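NANS (YJHS), A 9-O-acetyl N-acetylneuraminic acid esterase (Escherichia coli O157:H7 EDL933, PDB 3PT5) probably hydrolyses the 9-O-acetyl group of 9-O-acetyl-N-acetylneuraminate, letting the bacterium grow on this host-derived sialic acid. Local coordinates at residues 61-65 / 97-101. Numbering follows the deposited sequence.
Sequences THPGG and HQTQY
Between two surface loops of this SGNH hydrolase, the nearest pair of CA atoms is that of G64 and Q98, 6.2 Å apart. Residues 61-65 belong to the connection from strand 52-55 to strand 73-75, at one margin of the central sheet, and contain a type II beta turn from H62 to G65, closed by G65 N donating to H62 O at 2.9 Å. G64 takes the positive-phi position of this turn. Residues 97-101, likewise irregular, precede helix 107-114.

The buried Y101 ring supplies the apolar floor. H62 CB lies above one of its faces, 3.8 Å from the ring centroid, and P63 CD covers the same face nearer CG; both are CH-pi contacts. Because H62 CG is held between the backbone N and the carbonyl carbon (chi1 60°), the imidazole is carried past the phenol toward Q98. The ring planes lie within 4° of parallel, yet the centroids are 5.1 Å apart and the imidazole sits largely beyond the phenol, hardly a stack. H62 ND1 makes a weak hydrogen bond to P63 O, and G65 CA lies over one imidazole face, toward its rim.

At the solvent-exposed end, Q98 bends at chi2 to bring its amide to the turn. As modelled, NE2 donates a weak hydrogen bond (3.3 Å) to G64 O, but OE1 then lies 2.8 Å from P63 O, two acceptors facing each other, so the amide orientation, and this bond with it, is doubtful. The Y101 hydroxyl is hydrogen-bonded to T77 OG1, outside the two segments, while H62 CE1 approaches Q98 O to 3.1 Å.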
# COMPACT_ATOMS: atom_id res chain seq x y z
N THR A 61 0.92 0.66 -18.32
CA THR A 61 1.72 0.50 -17.11
C THR A 61 1.84 1.82 -16.36
O THR A 61 1.89 1.84 -15.12
CB THR A 61 3.11 -0.07 -17.42
OG1 THR A 61 3.81 0.78 -18.34
CG2 THR A 61 2.97 -1.44 -18.00
N HIS A 62 1.85 2.91 -17.12
CA HIS A 62 1.94 4.28 -16.63
C HIS A 62 1.53 5.18 -17.81
O HIS A 62 1.44 4.69 -18.94
CB HIS A 62 3.35 4.59 -16.12
CG HIS A 62 4.43 4.45 -17.15
ND1 HIS A 62 4.87 5.50 -17.92
CD2 HIS A 62 5.20 3.38 -17.49
CE1 HIS A 62 5.85 5.09 -18.70
NE2 HIS A 62 6.05 3.80 -18.48
N PRO A 63 1.30 6.49 -17.56
CA PRO A 63 0.84 7.31 -18.67
C PRO A 63 1.91 7.38 -19.78
O PRO A 63 3.06 7.74 -19.53
CB PRO A 63 0.57 8.67 -18.03
CG PRO A 63 0.40 8.36 -16.54
CD PRO A 63 1.33 7.25 -16.29
N GLY A 64 1.53 6.93 -20.98
CA GLY A 64 2.43 6.96 -22.11
C GLY A 64 3.27 5.71 -22.21
O GLY A 64 4.13 5.63 -23.09
N GLY A 65 2.98 4.73 -21.35
CA GLY A 65 3.75 3.49 -21.30
C GLY A 65 3.02 2.38 -22.06
O GLY A 65 1.93 2.60 -22.60
N HIS A 97 7.04 13.31 -17.51
CA HIS A 97 5.82 12.65 -17.05
C HIS A 97 5.70 11.16 -17.43
O HIS A 97 4.69 10.50 -17.12
CB HIS A 97 4.58 13.46 -17.45
CG HIS A 97 4.52 14.82 -16.84
ND1 HIS A 97 3.66 15.80 -17.27
CD2 HIS A 97 5.22 15.36 -15.81
CE1 HIS A 97 3.82 16.88 -16.54
NE2 HIS A 97 4.77 16.65 -15.65
N GLN A 98 6.73 10.65 -18.10
CA GLN A 98 6.89 9.22 -18.38
C GLN A 98 7.60 8.49 -17.26
O GLN A 98 7.48 7.27 -17.13
CB GLN A 98 7.75 8.99 -19.62
CG GLN A 98 7.25 9.62 -20.87
CD GLN A 98 6.10 8.86 -21.42
OE1 GLN A 98 4.97 9.07 -21.00
NE2 GLN A 98 6.36 7.98 -22.37
N THR A 99 8.36 9.24 -16.48
CA THR A 99 9.15 8.65 -15.40
C THR A 99 8.83 9.24 -14.03
O THR A 99 8.96 8.53 -13.02
CB THR A 99 10.65 8.85 -15.62
OG1 THR A 99 10.94 10.26 -15.68
CG2 THR A 99 11.11 8.15 -16.91
N GLN A 100 8.47 10.52 -14.01
CA GLN A 100 8.21 11.26 -12.75
C GLN A 100 6.73 11.58 -12.55
O GLN A 100 6.39 12.61 -11.98
CB GLN A 100 8.97 12.59 -12.72
CG GLN A 100 10.46 12.48 -12.61
CD GLN A 100 11.12 13.84 -12.48
OE1 GLN A 100 10.96 14.68 -13.36
NE2 GLN A 100 11.87 14.06 -11.38
N TYR A 101 5.88 10.68 -13.01
CA TYR A 101 4.43 10.87 -12.97
C TYR A 101 3.87 10.67 -11.56
O TYR A 101 4.37 9.86 -10.80
CB TYR A 101 3.74 9.87 -13.90
CG TYR A 101 4.23 8.43 -13.77
CD1 TYR A 101 3.62 7.53 -12.88
CD2 TYR A 101 5.28 7.96 -14.53
CE1 TYR A 101 4.07 6.24 -12.73
CE2 TYR A 101 5.76 6.67 -14.40
CZ TYR A 101 5.14 5.80 -13.49
OH TYR A 101 5.59 4.52 -13.36